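Local coordinates for hypothetical protein, IPT/TIG domain protein (Bacteroides ovatus, PDB 4HW6) that is of unknown function but may bind carbohydrate as an auxiliary nutrient-binding protein, and joins an IPT/TIG domain to a six-bladed beta-propeller, at residues A[287-292]-A[310-315]; A[415-420]-A[426-431]. All blocks are in the same frame, centred on the assembly; numbering follows the deposited sequence.

Interaction 1 (A[287-292]-A[310-315]); sequences AYIIYN and AVPYIV
Ile-289 reaches Pro-312, and Tyr-288 reaches Val-315. Both touches are apolar, and no hydrogen bond crosses between 287-292 and 310-315. The backbones stand well apart, with the CA atoms of Ile-289 and Pro-312 8.3 Å from each other. Side chains have to span the gap. In Ile-289 the approach can be followed atom by atom. Its CB is still 6.0 Å from Pro-312 CB. The CG1 branch lies anti to the carbonyl carbon (chi1 -48°), and this turns it toward the proline, while CG2 goes another way. From CG1 the chain runs on extended (chi2 165°). Its tip, CD1, arrives 3.9 Å from Pro-312 CB and almost as near to CG. One methyl thus rests at the CB-CG edge of the pyrrolidine ring.

Tyr-288 leaves the strand on the face opposite to Ile-289. Its ring edge, at CE1, meets Val-315 CG2 at 4.2 Å, with the methyl near the ring plane. The two side chains cross at about a right angle.

Strand 296-301 lies between the two segments in a four-stranded antiparallel blade of the propeller. The contact therefore links the second strand to the fourth, 313-315, at one edge of the sheet, and to the loop before it. On the side facing strand 366-370 of another sheet, Tyr-288 and Val-315 both touch Leu-370. Ile-289 also packs on Phe-276 of strand 276-280.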
ATOM      1  N   ALA A 287       8.501  -7.813  16.291  1.00 14.10           N
ATOM      2  CA  ALA A 287       7.181  -7.442  15.756  1.00 13.46           C
ATOM      3  C   ALA A 287       6.700  -6.169  16.424  1.00 12.62           C
ATOM      4  O   ALA A 287       7.040  -5.907  17.556  1.00 12.74           O
ATOM      5  CB  ALA A 287       6.165  -8.554  16.009  1.00 12.51           C
ATOM      6  N   TYR A 288       5.860  -5.415  15.740  1.00 12.59           N
ATOM      7  CA  TYR A 288       5.025  -4.432  16.394  1.00 11.48           C
ATOM      8  C   TYR A 288       3.723  -5.052  16.867  1.00 12.95           C
ATOM      9  O   TYR A 288       3.127  -5.904  16.192  1.00 13.76           O
ATOM     10  CB  TYR A 288       4.708  -3.255  15.478  1.00 11.97           C
ATOM     11  CG  TYR A 288       5.824  -2.244  15.299  1.00 12.31           C
ATOM     12  CD1 TYR A 288       6.581  -1.789  16.366  1.00 13.76           C
ATOM     13  CD2 TYR A 288       6.106  -1.732  14.053  1.00 12.68           C
ATOM     14  CE1 TYR A 288       7.612  -0.851  16.180  1.00 13.16           C
ATOM     15  CE2 TYR A 288       7.119  -0.806  13.851  1.00 13.71           C
ATOM     16  CZ  TYR A 288       7.869  -0.368  14.910  1.00 13.65           C
ATOM     17  OH  TYR A 288       8.891   0.530  14.730  1.00 14.38           O
ATOM     18  N   ILE A 289       3.286  -4.599  18.028  1.00 12.74           N
ATOM     19  CA  ILE A 289       1.972  -4.848  18.545  1.00 12.87           C
ATOM     20  C   ILE A 289       1.208  -3.526  18.564  1.00 12.87           C
ATOM     21  O   ILE A 289       1.520  -2.608  19.367  1.00 12.29           O
ATOM     22  CB  ILE A 289       2.004  -5.402  19.983  1.00 14.18           C
ATOM     23  CG1 ILE A 289       3.011  -6.549  20.139  1.00 15.28           C
ATOM     24  CG2 ILE A 289       0.596  -5.839  20.405  1.00 14.77           C
ATOM     25  CD1 ILE A 289       3.326  -6.854  21.592  1.00 16.30           C
ATOM     26  N   ILE A 290       0.251  -3.405  17.647  1.00 12.70           N
ATOM     27  CA  ILE A 290      -0.602  -2.242  17.582  1.00 10.79           C
ATOM     28  C   ILE A 290      -1.746  -2.397  18.571  1.00 12.12           C
ATOM     29  O   ILE A 290      -2.499  -3.371  18.480  1.00 13.02           O
ATOM     30  CB  ILE A 290      -1.144  -2.002  16.176  1.00 12.14           C
ATOM     31  CG1 ILE A 290       0.008  -1.941  15.145  1.00 12.69           C
ATOM     32  CG2 ILE A 290      -1.942  -0.699  16.157  1.00 13.05           C
ATOM     33  CD1 ILE A 290      -0.473  -1.827  13.707  1.00 19.27           C
ATOM     34  N   TYR A 291      -1.830  -1.486  19.546  1.00 11.81           N
ATOM     35  CA  TYR A 291      -2.904  -1.494  20.531  1.00 12.31           C
ATOM     36  C   TYR A 291      -4.028  -0.687  19.900  1.00 12.90           C
ATOM     37  O   TYR A 291      -4.116   0.531  20.046  1.00 13.11           O
ATOM     38  CB  TYR A 291      -2.470  -0.863  21.860  1.00 13.70           C
ATOM     39  CG  TYR A 291      -1.612  -1.683  22.785  1.00 13.40           C
ATOM     40  CD1 TYR A 291      -0.621  -2.549  22.320  1.00 14.45           C
ATOM     41  CD2 TYR A 291      -1.782  -1.575  24.167  1.00 13.79           C
ATOM     42  CE1 TYR A 291       0.153  -3.303  23.201  1.00 14.32           C
ATOM     43  CE2 TYR A 291      -1.000  -2.303  25.054  1.00 13.96           C
ATOM     44  CZ  TYR A 291      -0.017  -3.154  24.571  1.00 13.94           C
ATOM     45  OH  TYR A 291       0.747  -3.889  25.474  1.00 15.15           O
ATOM     46  N   ASN A 292      -4.880  -1.365  19.130  1.00 12.39           N
ATOM     47  CA  ASN A 292      -5.890  -0.669  18.347  1.00 13.10           C
ATOM     48  C   ASN A 292      -6.839   0.182  19.172  1.00 16.14           C
ATOM     49  O   ASN A 292      -7.243   1.244  18.742  1.00 15.79           O
ATOM     50  CB  ASN A 292      -6.736  -1.655  17.505  1.00 13.86           C
ATOM     51  CG  ASN A 292      -5.911  -2.660  16.729  1.00 17.55           C
ATOM     52  OD1 ASN A 292      -6.127  -3.859  16.858  1.00 18.19           O
ATOM     53  ND2 ASN A 292      -4.971  -2.186  15.902  1.00 15.25           N
ATOM     54  N   ALA A 310      10.672 -11.440  24.092  1.00 17.96           N
ATOM     55  CA  ALA A 310      11.009 -10.586  25.212  1.00 17.84           C
ATOM     56  C   ALA A 310       9.786  -9.803  25.693  1.00 17.44           C
ATOM     57  O   ALA A 310       8.733  -9.760  25.029  1.00 17.59           O
ATOM     58  CB  ALA A 310      12.143  -9.636  24.844  1.00 20.97           C
ATOM     59  N   VAL A 311       9.942  -9.161  26.850  1.00 18.44           N
ATOM     60  CA  VAL A 311       8.903  -8.299  27.390  1.00 17.72           C
ATOM     61  C   VAL A 311       8.629  -7.193  26.366  1.00 17.03           C
ATOM     62  O   VAL A 311       9.573  -6.507  25.930  1.00 16.14           O
ATOM     63  CB  VAL A 311       9.327  -7.679  28.737  1.00 21.87           C
ATOM     64  CG1 VAL A 311       8.320  -6.625  29.161  1.00 21.82           C
ATOM     65  CG2 VAL A 311       9.448  -8.773  29.810  1.00 23.56           C
ATOM     66  N   PRO A 312       7.361  -7.034  25.944  1.00 15.83           N
ATOM     67  CA  PRO A 312       7.067  -5.922  25.014  1.00 14.71           C
ATOM     68  C   PRO A 312       7.262  -4.577  25.652  1.00 15.05           C
ATOM     69  O   PRO A 312       7.054  -4.422  26.866  1.00 15.50           O
ATOM     70  CB  PRO A 312       5.589  -6.097  24.689  1.00 14.85           C
ATOM     71  CG  PRO A 312       5.325  -7.547  24.968  1.00 15.89           C
ATOM     72  CD  PRO A 312       6.175  -7.870  26.167  1.00 15.96           C
ATOM     73  N   TYR A 313       7.657  -3.604  24.840  1.00 14.24           N
ATOM     74  CA  TYR A 313       7.815  -2.232  25.323  1.00 14.99           C
ATOM     75  C   TYR A 313       7.174  -1.241  24.376  1.00 14.88           C
ATOM     76  O   TYR A 313       7.164  -1.458  23.171  1.00 13.46           O
ATOM     77  CB  TYR A 313       9.298  -1.888  25.552  1.00 17.18           C
ATOM     78  CG  TYR A 313      10.172  -1.998  24.334  1.00 17.31           C
ATOM     79  CD1 TYR A 313      10.330  -0.925  23.465  1.00 19.08           C
ATOM     80  CD2 TYR A 313      10.877  -3.170  24.067  1.00 20.91           C
ATOM     81  CE1 TYR A 313      11.122  -1.030  22.357  1.00 19.45           C
ATOM     82  CE2 TYR A 313      11.710  -3.268  22.958  1.00 20.50           C
ATOM     83  CZ  TYR A 313      11.815  -2.191  22.111  1.00 22.50           C
ATOM     84  OH  TYR A 313      12.663  -2.237  21.010  1.00 27.38           O
ATOM     85  N   ILE A 314       6.712  -0.117  24.916  1.00 13.91           N
ATOM     86  CA  ILE A 314       6.043   0.894  24.091  1.00 13.60           C
ATOM     87  C   ILE A 314       7.044   1.636  23.217  1.00 14.47           C
ATOM     88  O   ILE A 314       8.185   1.936  23.646  1.00 13.96           O
ATOM     89  CB  ILE A 314       5.200   1.881  24.956  1.00 14.17           C
ATOM     90  CG1 ILE A 314       4.268   2.715  24.093  1.00 14.62           C
ATOM     91  CG2 ILE A 314       6.099   2.790  25.807  1.00 14.47           C
ATOM     92  CD1 ILE A 314       3.204   3.406  24.922  1.00 14.39           C
ATOM     93  N   VAL A 315       6.624   1.888  21.973  1.00 12.32           N
ATOM     94  CA  VAL A 315       7.427   2.633  21.017  1.00 14.27           C
ATOM     95  C   VAL A 315       6.867   4.030  20.757  1.00 14.10           C
ATOM     96  O   VAL A 315       7.642   5.000  20.703  1.00 15.00           O
ATOM     97  CB  VAL A 315       7.625   1.828  19.715  1.00 16.24           C
ATOM     98  CG1 VAL A 315       8.319   2.657  18.632  1.00 16.81           C
ATOM     99  CG2 VAL A 315       8.436   0.572  20.032  1.00 16.74           C
TER

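Interaction 2 (A[415-420]-A[426-431]); sequences CFYIGD and VRKIAP
Strands 415-420 and 426-431 form an antiparallel beta hairpin, their axes 4.5 Å apart at 150°, with Phe-416/Ile-429 and Ile-418/Arg-427 as hydrogen-bonded pairs. Each pair has two N-H...O bonds of 2.8 to 2.9 Å.

On one face, CB of Phe-416 lies 4.0 Å from CB of Ile-429, and Ile-418 CG1 meets Ile-429 CD1. On the other face, Tyr-417 CB touches Val-426 CG1 at 3.8 Å. Lys-428 extends past Cys-415, with CE against its CB and SG. A water donates to Tyr-417 OH and is weakly held by Lys-428 NZ; the same hydroxyl bonds Asp-410.

Arg-427 bends at chi2 and chi3 (-72° and -73°), bringing NH1 to Asp-420 OD2 at 2.6 Å in a salt bridge. The carboxylate oxygen lies in the guanidinium plane, but NH1 meets it on the anti side, out of the carboxylate plane. NH2 pairs with Asp-392, and NH1 also bonds Leu-400 O. A leucine here would probably leave Asp-420 and Asp-392 without their positive mate and Leu-400 O short of a donor. Arg-427 is buried, so the two carboxylates probably stabilise its positive charge; the bonds to Asp-392 and Leu-400 O also tie the hairpin to nearby loops.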
ATOM      1  N   CYS A 415       2.302   1.309  -5.294  1.00 18.47           N
ATOM      2  CA  CYS A 415       1.205   2.110  -4.739  1.00 18.18           C
ATOM      3  C   CYS A 415       0.683   1.473  -3.478  1.00 16.31           C
ATOM      4  O   CYS A 415       0.864   0.270  -3.264  1.00 18.02           O
ATOM      5  CB  CYS A 415       0.085   2.248  -5.781  1.00 18.26           C
ATOM      6  SG  CYS A 415      -0.648   0.672  -6.304  1.00 21.70           S
ATOM      7  N   PHE A 416       0.069   2.284  -2.617  1.00 15.29           N
ATOM      8  CA  PHE A 416      -0.668   1.779  -1.482  1.00 15.01           C
ATOM      9  C   PHE A 416      -2.149   1.598  -1.845  1.00 15.35           C
ATOM     10  O   PHE A 416      -2.709   2.408  -2.608  1.00 15.63           O
ATOM     11  CB  PHE A 416      -0.643   2.761  -0.318  1.00 14.95           C
ATOM     12  CG  PHE A 416       0.697   2.918   0.335  1.00 15.89           C
ATOM     13  CD1 PHE A 416       1.580   3.874  -0.104  1.00 17.92           C
ATOM     14  CD2 PHE A 416       1.055   2.114   1.408  1.00 16.72           C
ATOM     15  CE1 PHE A 416       2.812   4.036   0.504  1.00 19.19           C
ATOM     16  CE2 PHE A 416       2.299   2.272   2.019  1.00 17.65           C
ATOM     17  CZ  PHE A 416       3.158   3.228   1.571  1.00 18.64           C
ATOM     18  N   TYR A 417      -2.787   0.598  -1.240  1.00 15.35           N
ATOM     19  CA  TYR A 417      -4.260   0.496  -1.198  1.00 14.68           C
ATOM     20  C   TYR A 417      -4.673   0.717   0.252  1.00 15.72           C
ATOM     21  O   TYR A 417      -4.059   0.156   1.169  1.00 15.42           O
ATOM     22  CB  TYR A 417      -4.793  -0.857  -1.717  1.00 15.03           C
ATOM     23  CG  TYR A 417      -4.284  -1.154  -3.095  1.00 16.16           C
ATOM     24  CD1 TYR A 417      -4.571  -0.304  -4.160  1.00 16.72           C
ATOM     25  CD2 TYR A 417      -3.477  -2.259  -3.331  1.00 17.86           C
ATOM     26  CE1 TYR A 417      -4.036  -0.533  -5.410  1.00 18.72           C
ATOM     27  CE2 TYR A 417      -2.958  -2.507  -4.579  1.00 18.82           C
ATOM     28  CZ  TYR A 417      -3.244  -1.651  -5.619  1.00 18.40           C
ATOM     29  OH  TYR A 417      -2.688  -1.897  -6.847  1.00 19.45           O
ATOM     30  N   ILE A 418      -5.685   1.554   0.451  1.00 15.32           N
ATOM     31  CA  ILE A 418      -6.223   1.877   1.756  1.00 13.97           C
ATOM     32  C   ILE A 418      -7.694   1.494   1.801  1.00 14.14           C
ATOM     33  O   ILE A 418      -8.472   1.922   0.939  1.00 13.35           O
ATOM     34  CB  ILE A 418      -6.154   3.395   2.039  1.00 14.68           C
ATOM     35  CG1 ILE A 418      -4.724   3.937   1.805  1.00 16.82           C
ATOM     36  CG2 ILE A 418      -6.679   3.706   3.455  1.00 13.74           C
ATOM     37  CD1 ILE A 418      -3.676   3.375   2.739  1.00 18.14           C
ATOM     38  N   GLY A 419      -8.071   0.701   2.803  1.00 13.10           N
ATOM     39  CA  GLY A 419      -9.462   0.368   3.039  1.00 14.99           C
ATOM     40  C   GLY A 419     -10.079   1.473   3.854  1.00 14.96           C
ATOM     41  O   GLY A 419      -9.873   1.575   5.079  1.00 15.98           O
ATOM     42  N   ASP A 420     -10.825   2.315   3.160  1.00 14.45           N
ATOM     43  CA  ASP A 420     -11.385   3.533   3.718  1.00 13.98           C
ATOM     44  C   ASP A 420     -12.824   3.215   4.119  1.00 15.28           C
ATOM     45  O   ASP A 420     -13.771   3.443   3.368  1.00 16.71           O
ATOM     46  CB  ASP A 420     -11.278   4.608   2.653  1.00 14.50           C
ATOM     47  CG  ASP A 420     -11.584   5.997   3.156  1.00 15.74           C
ATOM     48  OD1 ASP A 420     -11.549   6.204   4.371  1.00 17.06           O
ATOM     49  OD2 ASP A 420     -11.765   6.899   2.293  1.00 19.17           O
ATOM     50  N   VAL A 426     -11.945   1.224  -1.622  1.00 14.28           N
ATOM     51  CA  VAL A 426     -10.490   1.097  -1.619  1.00 14.49           C
ATOM     52  C   VAL A 426      -9.898   2.329  -2.298  1.00 14.66           C
ATOM     53  O   VAL A 426     -10.164   2.610  -3.475  1.00 16.91           O
ATOM     54  CB  VAL A 426     -10.003  -0.171  -2.348  1.00 15.95           C
ATOM     55  CG1 VAL A 426      -8.485  -0.261  -2.280  1.00 15.35           C
ATOM     56  CG2 VAL A 426     -10.637  -1.421  -1.754  1.00 16.13           C
ATOM     57  N   ARG A 427      -9.088   3.057  -1.550  1.00 14.29           N
ATOM     58  CA  ARG A 427      -8.393   4.232  -2.043  1.00 14.52           C
ATOM     59  C   ARG A 427      -6.974   3.797  -2.445  1.00 16.31           C
ATOM     60  O   ARG A 427      -6.467   2.765  -1.987  1.00 17.54           O
ATOM     61  CB  ARG A 427      -8.323   5.314  -0.971  1.00 14.84           C
ATOM     62  CG  ARG A 427      -9.643   5.685  -0.304  1.00 15.04           C
ATOM     63  CD  ARG A 427     -10.576   6.458  -1.209  1.00 15.86           C
ATOM     64  NE  ARG A 427     -10.176   7.845  -1.441  1.00 15.22           N
ATOM     65  CZ  ARG A 427     -10.222   8.840  -0.551  1.00 16.68           C
ATOM     66  NH1 ARG A 427     -10.701   8.678   0.655  1.00 15.89           N
ATOM     67  NH2 ARG A 427      -9.826  10.042  -0.905  1.00 17.15           N
ATOM     68  N   LYS A 428      -6.372   4.560  -3.341  1.00 15.80           N
ATOM     69  CA  LYS A 428      -4.997   4.316  -3.779  1.00 16.45           C
ATOM     70  C   LYS A 428      -4.128   5.533  -3.486  1.00 17.64           C
ATOM     71  O   LYS A 428      -4.567   6.670  -3.647  1.00 16.15           O
ATOM     72  CB  LYS A 428      -4.995   3.986  -5.256  1.00 18.90           C
ATOM     73  CG  LYS A 428      -3.639   3.733  -5.901  1.00 20.45           C
ATOM     74  CD  LYS A 428      -3.904   3.286  -7.344  1.00 25.32           C
ATOM     75  CE  LYS A 428      -2.703   3.375  -8.239  1.00 29.88           C
ATOM     76  NZ  LYS A 428      -3.105   2.968  -9.631  1.00 31.45           N
ATOM     77  N   ILE A 429      -2.904   5.288  -3.019  1.00 16.13           N
ATOM     78  CA  ILE A 429      -1.905   6.361  -2.900  1.00 16.54           C
ATOM     79  C   ILE A 429      -0.765   6.017  -3.850  1.00 17.09           C
ATOM     80  O   ILE A 429      -0.139   4.968  -3.719  1.00 17.89           O
ATOM     81  CB  ILE A 429      -1.367   6.543  -1.457  1.00 16.94           C
ATOM     82  CG1 ILE A 429      -2.508   6.799  -0.460  1.00 17.31           C
ATOM     83  CG2 ILE A 429      -0.351   7.693  -1.435  1.00 19.22           C
ATOM     84  CD1 ILE A 429      -2.056   6.921   0.991  1.00 18.22           C
ATOM     85  N   ALA A 430      -0.502   6.894  -4.809  1.00 16.48           N
ATOM     86  CA  ALA A 430       0.481   6.650  -5.854  1.00 17.98           C
ATOM     87  C   ALA A 430       0.843   7.990  -6.478  1.00 19.11           C
ATOM     88  O   ALA A 430       0.170   9.004  -6.227  1.00 17.95           O
ATOM     89  CB  ALA A 430      -0.104   5.732  -6.949  1.00 17.94           C
ATOM     90  N   PRO A 431       1.890   7.998  -7.313  1.00 22.14           N
ATOM     91  CA  PRO A 431       2.203   9.186  -8.101  1.00 23.32           C
ATOM     92  C   PRO A 431       1.030   9.630  -8.954  1.00 24.10           C
ATOM     93  O   PRO A 431       0.318   8.794  -9.522  1.00 22.58           O
ATOM     94  CB  PRO A 431       3.339   8.719  -9.010  1.00 26.72           C
ATOM     95  CG  PRO A 431       3.960   7.575  -8.320  1.00 24.15           C
ATOM     96  CD  PRO A 431       2.875   6.919  -7.506  1.00 25.01           C
TER
HETATM   97  O   HOH W   1      -3.290  -0.363  -9.087  1.00 24.29           O

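Interactions 1 and 2 belong to different sheets of the beta-propeller. Their centres are 26 Å apart and their nearest atoms about 12 Å, so they do not touch. Interaction 1 closes along the chain before interaction 2 opens. The first is thin and wholly apolar, burying 137 Å² across an intervening strand. The second pairs adjacent strands and buries 524 Å², with backbone bonds and a salt bridge. In its sheet, strand 425-431 also pairs with strand 109-115, which comes from the other end of the propeller chain. This is consistent with the usual ring closure of propellers. No ligand site is established at either contact.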